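Local atomic coordinates of GGDEF and EAL domain-containing protein (Vibrio cholerae O1 str. 2010EL-1786, PDB entry 6PWK), a protein that binds the second messenger c-di-GMP and probably acts as a receptor that links its level to large adhesins and biofilm formation. Residues Ile180-Lys184 with Gln185-Thr189; Arg229-Ala232 with Asn233-Leu236. One frame throughout, in Å; residues are numbered along the deposited sequence.

Contact 1 of 2, residues Ile180-Lys184 with Gln185-Thr189. With C2E (9,9'-[(2R,3R,3aS,5S,7aR,9R,10R,10aS,12S,14aR)-3,5,10,12-tetrahydroxy-5,12-dioxidooctahydro-2H,7H-difuro[3,2-d:3',2'-j][1,3,7,9,2,8]tetraoxadiphosphacyclododecine-2,9-diyl]bis(2-amino-1,9-dihydro-6H-purin-6-one)), chain D.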
ATOM      1  N   ILE A 180      -2.876  29.158  11.898  1.00 94.46           N
ATOM      2  CA  ILE A 180      -2.114  28.859  10.691  1.00 82.41           C
ATOM      3  C   ILE A 180      -2.708  27.618  10.037  1.00 72.86           C
ATOM      4  O   ILE A 180      -2.700  26.529  10.621  1.00 78.59           O
ATOM      5  CB  ILE A 180      -0.624  28.663  11.011  1.00 77.11           C
ATOM      6  CG1 ILE A 180       0.040  29.997  11.382  1.00 75.78           C
ATOM      7  CG2 ILE A 180       0.095  28.022   9.835  1.00 69.07           C
ATOM      8  CD1 ILE A 180      -0.145  30.410  12.828  1.00 76.97           C
ATOM      9  N   ILE A 181      -3.236  27.780   8.827  1.00 71.06           N
ATOM     10  CA  ILE A 181      -3.841  26.691   8.070  1.00 71.34           C
ATOM     11  C   ILE A 181      -2.985  26.447   6.837  1.00 80.66           C
ATOM     12  O   ILE A 181      -2.692  27.381   6.079  1.00 79.78           O
ATOM     13  CB  ILE A 181      -5.301  26.999   7.691  1.00 74.68           C
ATOM     14  CG1 ILE A 181      -6.261  26.450   8.752  1.00 75.09           C
ATOM     15  CG2 ILE A 181      -5.648  26.412   6.323  1.00 78.81           C
ATOM     16  CD1 ILE A 181      -6.095  27.050  10.139  1.00 77.00           C
ATOM     17  N   LEU A 182      -2.570  25.195   6.646  1.00 74.31           N
ATOM     18  CA  LEU A 182      -1.691  24.822   5.549  1.00 67.64           C
ATOM     19  C   LEU A 182      -2.187  23.531   4.914  1.00 58.30           C
ATOM     20  O   LEU A 182      -2.869  22.727   5.554  1.00 58.71           O
ATOM     21  CB  LEU A 182      -0.241  24.640   6.025  1.00 67.37           C
ATOM     22  CG  LEU A 182       0.468  25.859   6.619  1.00 62.44           C
ATOM     23  CD1 LEU A 182       1.822  25.465   7.182  1.00 51.84           C
ATOM     24  CD2 LEU A 182       0.621  26.946   5.570  1.00 66.32           C
ATOM     25  N   GLY A 183      -1.842  23.345   3.642  1.00 52.42           N
ATOM     26  CA  GLY A 183      -2.089  22.081   2.982  1.00 45.62           C
ATOM     27  C   GLY A 183      -1.137  21.003   3.466  1.00 46.70           C
ATOM     28  O   GLY A 183      -0.205  21.247   4.233  1.00 53.95           O
ATOM     29  N   LYS A 184      -1.383  19.775   2.999  1.00 43.50           N
ATOM     30  CA  LYS A 184      -0.596  18.637   3.465  1.00 52.63           C
ATOM     31  C   LYS A 184       0.882  18.811   3.135  1.00 49.75           C
ATOM     32  O   LYS A 184       1.750  18.608   3.992  1.00 46.44           O
ATOM     33  CB  LYS A 184      -1.131  17.338   2.857  1.00 60.86           C
ATOM     34  CG  LYS A 184      -2.507  16.929   3.352  1.00 61.45           C
ATOM     35  CD  LYS A 184      -2.830  15.504   2.932  1.00 57.37           C
ATOM     36  CE  LYS A 184      -4.249  15.114   3.311  1.00 61.81           C
ATOM     37  NZ  LYS A 184      -5.271  15.850   2.515  1.00 68.69           N
ATOM     38  N   GLN A 185       1.187  19.193   1.894  1.00 52.17           N
ATOM     39  CA  GLN A 185       2.584  19.355   1.504  1.00 51.49           C
ATOM     40  C   GLN A 185       3.220  20.566   2.175  1.00 49.32           C
ATOM     41  O   GLN A 185       4.433  20.572   2.413  1.00 53.18           O
ATOM     42  CB  GLN A 185       2.694  19.453  -0.017  1.00 44.37           C
ATOM     43  CG  GLN A 185       2.411  18.136  -0.724  1.00 54.31           C
ATOM     44  CD  GLN A 185       2.094  18.308  -2.195  1.00 79.02           C
ATOM     45  OE1 GLN A 185       2.650  19.176  -2.869  1.00 90.46           O
ATOM     46  NE2 GLN A 185       1.189  17.480  -2.702  1.00 90.08           N
ATOM     47  N   GLN A 186       2.428  21.592   2.491  1.00 57.45           N
ATOM     48  CA  GLN A 186       2.972  22.738   3.211  1.00 54.87           C
ATOM     49  C   GLN A 186       3.367  22.358   4.632  1.00 62.72           C
ATOM     50  O   GLN A 186       4.423  22.780   5.120  1.00 69.07           O
ATOM     51  CB  GLN A 186       1.962  23.884   3.217  1.00 51.03           C
ATOM     52  CG  GLN A 186       1.800  24.572   1.872  1.00 50.76           C
ATOM     53  CD  GLN A 186       0.672  25.586   1.865  1.00 52.92           C
ATOM     54  OE1 GLN A 186      -0.333  25.419   2.554  1.00 64.58           O
ATOM     55  NE2 GLN A 186       0.836  26.647   1.086  1.00 63.42           N
ATOM     56  N   TRP A 187       2.534  21.565   5.312  1.00 56.91           N
ATOM     57  CA  TRP A 187       2.880  21.104   6.654  1.00 51.88           C
ATOM     58  C   TRP A 187       4.169  20.294   6.635  1.00 52.78           C
ATOM     59  O   TRP A 187       5.053  20.492   7.476  1.00 50.51           O
ATOM     60  CB  TRP A 187       1.741  20.268   7.245  1.00 47.15           C
ATOM     61  CG  TRP A 187       0.635  21.063   7.870  1.00 50.05           C
ATOM     62  CD1 TRP A 187      -0.672  21.088   7.484  1.00 52.41           C
ATOM     63  CD2 TRP A 187       0.736  21.942   8.999  1.00 51.11           C
ATOM     64  NE1 TRP A 187      -1.392  21.927   8.299  1.00 51.80           N
ATOM     65  CE2 TRP A 187      -0.551  22.465   9.237  1.00 53.74           C
ATOM     66  CE3 TRP A 187       1.789  22.336   9.831  1.00 47.02           C
ATOM     67  CZ2 TRP A 187      -0.814  23.363  10.269  1.00 48.33           C
ATOM     68  CZ3 TRP A 187       1.527  23.230  10.856  1.00 45.68           C
ATOM     69  CH2 TRP A 187       0.236  23.732  11.066  1.00 49.00           C
ATOM     70  N   LYS A 188       4.291  19.371   5.676  1.00 54.88           N
ATOM     71  CA  LYS A 188       5.485  18.537   5.598  1.00 48.35           C
ATOM     72  C   LYS A 188       6.735  19.381   5.382  1.00 52.71           C
ATOM     73  O   LYS A 188       7.775  19.134   6.003  1.00 52.95           O
ATOM     74  CB  LYS A 188       5.333  17.506   4.481  1.00 50.89           C
ATOM     75  CG  LYS A 188       6.525  16.577   4.334  1.00 54.74           C
ATOM     76  CD  LYS A 188       6.453  15.785   3.040  1.00 57.43           C
ATOM     77  CE  LYS A 188       7.730  14.996   2.807  1.00 51.13           C
ATOM     78  NZ  LYS A 188       7.883  14.609   1.377  1.00 72.39           N
ATOM     79  N   THR A 189       6.649  20.388   4.508  1.00 47.50           N
ATOM     80  CA  THR A 189       7.792  21.268   4.283  1.00 56.83           C
ATOM     81  C   THR A 189       8.174  22.014   5.556  1.00 62.80           C
ATOM     82  O   THR A 189       9.362  22.154   5.869  1.00 65.49           O
ATOM     83  CB  THR A 189       7.483  22.258   3.157  1.00 56.86           C
ATOM     84  OG1 THR A 189       7.125  21.539   1.970  1.00 64.75           O
ATOM     85  CG2 THR A 189       8.692  23.132   2.862  1.00 51.95           C
TER
HETATM   86  P1  C2E D 702      -1.952  19.205  -0.595  1.00 60.51           P
HETATM   87  O2P C2E D 702      -2.026  17.702  -0.482  1.00 62.34           O
HETATM   88  O1P C2E D 702      -0.546  19.529  -0.191  1.00 56.05           O
HETATM   89  O5' C2E D 702      -2.013  19.765  -2.127  1.00 61.63           O
HETATM   90  C5' C2E D 702      -1.458  21.006  -2.425  1.00 68.28           C
HETATM   91  C4' C2E D 702      -1.747  21.142  -3.938  1.00 75.40           C
HETATM   92  O4' C2E D 702      -1.161  20.164  -4.571  1.00 78.54           O
HETATM   93  C3' C2E D 702      -3.234  20.769  -4.106  1.00 73.17           C
HETATM   94  O3' C2E D 702      -4.048  21.834  -3.975  1.00 69.12           O
HETATM   95  C2' C2E D 702      -3.314  20.169  -5.524  1.00 70.42           C
HETATM   96  O2' C2E D 702      -3.732  21.212  -6.505  1.00 79.69           O
HETATM   97  C1' C2E D 702      -2.090  19.836  -5.846  1.00 73.14           C
HETATM   98  N9  C2E D 702      -1.977  18.467  -6.283  1.00 73.69           N
HETATM   99  C8  C2E D 702      -2.041  17.956  -5.028  1.00 72.85           C
HETATM  100  N7  C2E D 702      -1.960  16.609  -5.161  1.00 65.52           N
HETATM  101  C5  C2E D 702      -1.843  16.303  -6.457  1.00 70.61           C
HETATM  102  C6  C2E D 702      -1.712  14.979  -7.250  1.00 80.94           C
HETATM  103  O6  C2E D 702      -1.699  13.925  -6.707  1.00 85.05           O
HETATM  104  N1  C2E D 702      -1.599  14.984  -8.685  1.00 86.93           N
HETATM  105  C2  C2E D 702      -1.609  16.236  -9.408  1.00 86.03           C
HETATM  106  N2  C2E D 702      -1.502  16.362 -10.859  1.00 95.45           N
HETATM  107  N3  C2E D 702      -1.733  17.465  -8.638  1.00 79.51           N
HETATM  108  C4  C2E D 702      -1.848  17.468  -7.149  1.00 72.80           C
HETATM  109  P11 C2E D 702      -5.650  21.391  -3.859  1.00 76.38           P
HETATM  110  O21 C2E D 702      -6.183  20.322  -4.788  1.00 83.57           O
HETATM  111  O11 C2E D 702      -6.436  22.615  -4.240  1.00 67.25           O
HETATM  112  O5A C2E D 702      -5.901  21.209  -2.232  1.00 77.94           O
HETATM  113  C5A C2E D 702      -4.996  21.867  -1.385  1.00 66.63           C
HETATM  114  C4A C2E D 702      -5.151  21.316  -0.026  1.00 64.72           C
HETATM  115  O4A C2E D 702      -6.411  21.063   0.232  1.00 68.71           O
HETATM  116  C3A C2E D 702      -4.339  19.847   0.045  1.00 68.50           C
HETATM  117  O3A C2E D 702      -2.911  20.036   0.467  1.00 76.25           O
HETATM  118  C2A C2E D 702      -4.921  19.186   0.887  1.00 69.79           C
HETATM  119  O2A C2E D 702      -4.346  19.509   2.241  1.00 66.83           O
HETATM  120  C1A C2E D 702      -6.471  19.650   0.772  1.00 65.00           C
HETATM  121  N91 C2E D 702      -7.171  18.861  -0.016  1.00 67.19           N
HETATM  122  C81 C2E D 702      -7.372  18.949  -1.342  1.00 67.80           C
HETATM  123  N71 C2E D 702      -8.171  17.922  -1.678  1.00 64.20           N
HETATM  124  C51 C2E D 702      -8.450  17.228  -0.576  1.00 65.49           C
HETATM  125  C61 C2E D 702      -9.294  15.980  -0.337  1.00 62.06           C
HETATM  126  O61 C2E D 702      -9.830  15.482  -1.261  1.00 61.53           O
HETATM  127  N11 C2E D 702      -9.446  15.409   0.968  1.00 63.63           N
HETATM  128  C21 C2E D 702      -8.787  16.022   2.091  1.00 55.04           C
HETATM  129  N21 C2E D 702      -8.928  15.454   3.426  1.00 53.82           N
HETATM  130  N31 C2E D 702      -7.980  17.221   1.850  1.00 54.66           N
HETATM  131  C41 C2E D 702      -7.828  17.810   0.480  1.00 63.86           C

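Contact 2 of 2, residues Arg229-Ala232 with Asn233-Leu236. With C2E (9,9'-[(2R,3R,3aS,5S,7aR,9R,10R,10aS,12S,14aR)-3,5,10,12-tetrahydroxy-5,12-dioxidooctahydro-2H,7H-difuro[3,2-d:3',2'-j][1,3,7,9,2,8]tetraoxadiphosphacyclododecine-2,9-diyl]bis(2-amino-1,9-dihydro-6H-purin-6-one)), chain C.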
ATOM      1  N   ARG A 229       4.035  28.813  17.877  1.00 47.17           N
ATOM      2  CA  ARG A 229       4.267  27.459  18.360  1.00 46.88           C
ATOM      3  C   ARG A 229       3.329  26.478  17.667  1.00 51.39           C
ATOM      4  O   ARG A 229       2.134  26.749  17.513  1.00 56.24           O
ATOM      5  CB  ARG A 229       4.073  27.392  19.875  1.00 42.87           C
ATOM      6  CG  ARG A 229       4.525  26.094  20.517  1.00 48.27           C
ATOM      7  CD  ARG A 229       4.599  26.250  22.029  1.00 48.85           C
ATOM      8  NE  ARG A 229       4.895  24.992  22.705  1.00 46.09           N
ATOM      9  CZ  ARG A 229       3.968  24.133  23.115  1.00 49.70           C
ATOM     10  NH1 ARG A 229       2.684  24.397  22.912  1.00 47.28           N
ATOM     11  NH2 ARG A 229       4.321  23.013  23.727  1.00 52.42           N
ATOM     12  N   TYR A 230       3.876  25.336  17.252  1.00 47.68           N
ATOM     13  CA  TYR A 230       3.121  24.291  16.572  1.00 46.29           C
ATOM     14  C   TYR A 230       3.221  22.997  17.366  1.00 52.77           C
ATOM     15  O   TYR A 230       4.324  22.575  17.733  1.00 45.47           O
ATOM     16  CB  TYR A 230       3.638  24.065  15.147  1.00 45.13           C
ATOM     17  CG  TYR A 230       3.603  25.290  14.259  1.00 51.85           C
ATOM     18  CD1 TYR A 230       4.670  26.178  14.226  1.00 48.09           C
ATOM     19  CD2 TYR A 230       2.506  25.554  13.449  1.00 54.71           C
ATOM     20  CE1 TYR A 230       4.645  27.296  13.414  1.00 53.84           C
ATOM     21  CE2 TYR A 230       2.471  26.672  12.634  1.00 54.35           C
ATOM     22  CZ  TYR A 230       3.544  27.539  12.621  1.00 57.56           C
ATOM     23  OH  TYR A 230       3.515  28.653  11.813  1.00 69.37           O
ATOM     24  N   THR A 231       2.077  22.368  17.625  1.00 48.94           N
ATOM     25  CA  THR A 231       2.034  21.085  18.314  1.00 45.04           C
ATOM     26  C   THR A 231       1.765  19.961  17.317  1.00 49.70           C
ATOM     27  O   THR A 231       1.430  20.192  16.153  1.00 50.41           O
ATOM     28  CB  THR A 231       0.978  21.093  19.423  1.00 47.32           C
ATOM     29  OG1 THR A 231      -0.330  21.211  18.847  1.00 59.17           O
ATOM     30  CG2 THR A 231       1.215  22.262  20.369  1.00 42.89           C
ATOM     31  N   ALA A 232       1.905  18.724  17.801  1.00 53.45           N
ATOM     32  CA  ALA A 232       1.958  17.571  16.906  1.00 51.16           C
ATOM     33  C   ALA A 232       0.624  17.322  16.211  1.00 49.12           C
ATOM     34  O   ALA A 232       0.598  16.938  15.037  1.00 51.50           O
ATOM     35  CB  ALA A 232       2.402  16.332  17.682  1.00 57.71           C
ATOM     36  N   ASN A 233      -0.492  17.533  16.911  1.00 47.60           N
ATOM     37  CA  ASN A 233      -1.796  17.295  16.299  1.00 43.73           C
ATOM     38  C   ASN A 233      -2.127  18.286  15.192  1.00 52.98           C
ATOM     39  O   ASN A 233      -3.146  18.113  14.514  1.00 54.04           O
ATOM     40  CB  ASN A 233      -2.900  17.326  17.359  1.00 51.70           C
ATOM     41  CG  ASN A 233      -3.038  16.005  18.094  1.00 65.32           C
ATOM     42  OD1 ASN A 233      -2.570  14.969  17.623  1.00 68.09           O
ATOM     43  ND2 ASN A 233      -3.692  16.036  19.251  1.00 53.81           N
ATOM     44  N   GLN A 234      -1.301  19.312  14.986  1.00 56.12           N
ATOM     45  CA  GLN A 234      -1.549  20.251  13.900  1.00 51.95           C
ATOM     46  C   GLN A 234      -1.014  19.739  12.569  1.00 49.17           C
ATOM     47  O   GLN A 234      -1.563  20.082  11.516  1.00 44.85           O
ATOM     48  CB  GLN A 234      -0.931  21.612  14.226  1.00 50.90           C
ATOM     49  CG  GLN A 234      -1.554  22.315  15.425  1.00 48.78           C
ATOM     50  CD  GLN A 234      -0.881  23.638  15.745  1.00 51.87           C
ATOM     51  OE1 GLN A 234      -0.059  23.725  16.657  1.00 50.95           O
ATOM     52  NE2 GLN A 234      -1.229  24.678  14.995  1.00 61.19           N
ATOM     53  N   PHE A 235       0.041  18.918  12.589  1.00 42.64           N
ATOM     54  CA  PHE A 235       0.694  18.487  11.358  1.00 42.77           C
ATOM     55  C   PHE A 235       0.824  16.980  11.190  1.00 47.23           C
ATOM     56  O   PHE A 235       1.222  16.542  10.106  1.00 51.22           O
ATOM     57  CB  PHE A 235       2.098  19.106  11.249  1.00 48.74           C
ATOM     58  CG  PHE A 235       3.021  18.733  12.377  1.00 51.35           C
ATOM     59  CD1 PHE A 235       3.737  17.546  12.346  1.00 55.80           C
ATOM     60  CD2 PHE A 235       3.185  19.578  13.462  1.00 54.52           C
ATOM     61  CE1 PHE A 235       4.588  17.204  13.379  1.00 57.40           C
ATOM     62  CE2 PHE A 235       4.038  19.241  14.499  1.00 50.59           C
ATOM     63  CZ  PHE A 235       4.739  18.052  14.456  1.00 48.77           C
ATOM     64  N   LEU A 236       0.521  16.175  12.213  1.00 53.83           N
ATOM     65  CA  LEU A 236       0.753  14.736  12.104  1.00 46.35           C
ATOM     66  C   LEU A 236      -0.127  14.095  11.038  1.00 56.38           C
ATOM     67  O   LEU A 236       0.262  13.083  10.443  1.00 57.52           O
ATOM     68  CB  LEU A 236       0.527  14.059  13.454  1.00 45.02           C
ATOM     69  CG  LEU A 236       1.774  13.910  14.327  1.00 53.10           C
ATOM     70  CD1 LEU A 236       1.419  13.273  15.658  1.00 57.20           C
ATOM     71  CD2 LEU A 236       2.835  13.095  13.604  1.00 49.26           C
TER
HETATM   72  P1  C2E C 701      -1.065  11.924  23.405  1.00 81.95           P
HETATM   73  O2P C2E C 701      -0.333  10.610  23.399  1.00 58.71           O
HETATM   74  O1P C2E C 701      -2.415  11.613  23.988  1.00 47.07           O
HETATM   75  O5' C2E C 701      -0.395  12.988  24.454  1.00 75.93           O
HETATM   76  C5' C2E C 701      -1.219  13.578  25.404  1.00 56.10           C
HETATM   77  C4' C2E C 701      -1.640  14.960  24.832  1.00 61.16           C
HETATM   78  O4' C2E C 701      -2.502  15.534  25.618  1.00 62.54           O
HETATM   79  C3' C2E C 701      -0.450  15.937  24.821  1.00 57.48           C
HETATM   80  O3' C2E C 701      -0.807  16.973  24.042  1.00 55.52           O
HETATM   81  C2' C2E C 701      -0.460  16.410  26.283  1.00 54.65           C
HETATM   82  O2' C2E C 701       0.329  17.667  26.420  1.00 46.82           O
HETATM   83  C1' C2E C 701      -1.722  16.713  26.395  1.00 59.59           C
HETATM   84  N9  C2E C 701      -2.362  16.769  27.684  1.00 66.00           N
HETATM   85  C8  C2E C 701      -1.423  16.129  28.423  1.00 64.72           C
HETATM   86  N7  C2E C 701      -1.892  16.087  29.697  1.00 60.04           N
HETATM   87  C5  C2E C 701      -3.084  16.673  29.734  1.00 61.91           C
HETATM   88  C6  C2E C 701      -4.116  16.938  30.844  1.00 68.29           C
HETATM   89  O6  C2E C 701      -3.926  16.603  31.965  1.00 76.06           O
HETATM   90  N1  C2E C 701      -5.339  17.612  30.531  1.00 64.73           N
HETATM   91  C2  C2E C 701      -5.635  18.048  29.191  1.00 68.89           C
HETATM   92  N2  C2E C 701      -6.866  18.737  28.815  1.00 69.33           N
HETATM   93  N3  C2E C 701      -4.641  17.777  28.166  1.00 70.28           N
HETATM   94  C4  C2E C 701      -3.367  17.082  28.480  1.00 64.85           C
HETATM   95  P11 C2E C 701       0.326  17.325  22.882  1.00 64.06           P
HETATM   96  O21 C2E C 701       1.655  17.869  23.334  1.00 63.23           O
HETATM   97  O11 C2E C 701      -0.277  18.409  22.024  1.00 49.51           O
HETATM   98  O5A C2E C 701       0.359  15.918  22.019  1.00 66.63           O
HETATM   99  C5A C2E C 701      -0.784  15.750  21.226  1.00 54.78           C
HETATM  100  C4A C2E C 701      -0.648  14.536  20.399  1.00 57.33           C
HETATM  101  O4A C2E C 701       0.290  14.717  19.509  1.00 61.56           O
HETATM  102  C3A C2E C 701      -0.183  13.225  21.348  1.00 65.50           C
HETATM  103  O3A C2E C 701      -1.395  12.525  21.897  1.00 73.53           O
HETATM  104  C2A C2E C 701       0.437  12.478  20.601  1.00 59.71           C
HETATM  105  O2A C2E C 701      -0.505  11.508  19.936  1.00 56.78           O
HETATM  106  C1A C2E C 701       1.130  13.460  19.507  1.00 54.76           C
HETATM  107  N91 C2E C 701       2.375  13.710  19.837  1.00 48.05           N
HETATM  108  C81 C2E C 701       2.866  14.588  20.725  1.00 47.10           C
HETATM  109  N71 C2E C 701       4.206  14.455  20.687  1.00 39.76           N
HETATM  110  C51 C2E C 701       4.514  13.517  19.796  1.00 43.49           C
HETATM  111  C61 C2E C 701       5.848  12.944  19.331  1.00 45.00           C
HETATM  112  O61 C2E C 701       6.840  13.366  19.810  1.00 38.48           O
HETATM  113  N11 C2E C 701       5.901  11.917  18.336  1.00 53.92           N
HETATM  114  C21 C2E C 701       4.686  11.412  17.761  1.00 45.00           C
HETATM  115  N21 C2E C 701       4.744  10.368  16.749  1.00 58.25           N
HETATM  116  N31 C2E C 701       3.411  11.968  18.217  1.00 52.53           N
HETATM  117  C41 C2E C 701       3.365  13.041  19.255  1.00 44.20           C

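Contact 1 of 2, residues Ile180-Lys184 with Gln185-Thr189
Leu182 lies across the Trp187 indole at about a right angle, its CB seated over one face of the five-membered ring, 3.8 Å from that ring's centroid in a CH-pi contact. With CG anti to the carbonyl carbon (chi1 -62°), the leucine also brings CD1 to the ring-fusion side of the indole, while CD2 turns to Gln186. A branched aliphatic suits this place between a flat aromatic and an amide chain. Gln186 runs extended beyond CG and folds back over the start of the helix, so that its OE1 accepts the N-H of Gly183 at 2.8 Å, a nearly straight bond. Gly183 O accepts Trp187 N at 3.0 Å, an ordinary bond of the first turn. Gly183 is the N-cap and, having no side chain, lets the ligand come close at O3A. The indole NE1 is held by Asn157, and Lys184 NZ pairs with Asp156, both on helix 148-164. Beyond the cap, Lys184 N donates to ligand O3A at 3.0 Å and to O2A, and Gln185 N to phosphate oxygen O1P at 2.7 Å. Gln186, at N3, caps the N-H of Gly183, one half of a capping box, at a helix N terminus that binds a c-di-GMP phosphate.

Contact 2 of 2, residues Arg229-Ala232 with Asn233-Leu236
From Thr231 to Leu236 the chain passes from strand 228-231 into helix 232-241, with Thr231 O accepting Gln234 N at 3.1 Å and Ala232 O accepting Leu236 N at 2.9 Å as well as a longer bond from Phe235 N. The main side-chain tie runs the other way. Gln234, with CG anti to the carbonyl carbon and an extended chain, reaches back so that OE1 takes the Thr231 N-H at 2.7 Å in a nearly straight bond, the donor tilted 27° from the amide plane. Thr231 OG1 adds a weak bond to the same oxygen. A glutamine fits here, being long enough to return to the backbone and carrying a carbonyl for its N-H. Its NE2 end lies near the Tyr230 ring, 4.1 Å from CD2, with ring and amide planes 26° apart.

Phe235 turns its ring back toward the first turn: CG sits between its own backbone N and carbonyl carbon (chi1 60°), which places Ala232 O over the centre of one face, 3.9 Å from the plane. Phe223 and Phe248 meet this ring from elsewhere, so a large aromatic is well placed. Ala232, with its small side chain, turns CB to the ribose at O4A, and it also packs against Leu236 CD1, which approaches the guanine at N31. Beside them the Asn233 amide lies against the same ribose, OD1 3.4 Å from C4A.

At this strand-to-helix junction Gln234 OE1 supplies the side-chain half of a capping box to the Thr231 N-H, while its own N-H goes to the backbone oxygen of Thr231, and the turn that follows lines the c-di-GMP pocket of the EAL domain.

How the contacts relate
Along the chain the two contacts come in series, neither nested nor crossed. Contact 1 closes the passage from the loop after strand 171-174 into helix 184-197; strands 200-209 and 214-225 then lead to strand 228-231, where contact 2 closes the turn into helix 232-241. The contacts touch, their centres about 11 Å apart. The Trp187 indole packs on Phe235 CB, on Gln234 O and on the Tyr230 ring, and Ile180 CG1 lies against Tyr230 OH. Each start serves a different c-di-GMP, so this shared, largely aromatic packing joins the site involving the GGDEF domain to the EAL pocket.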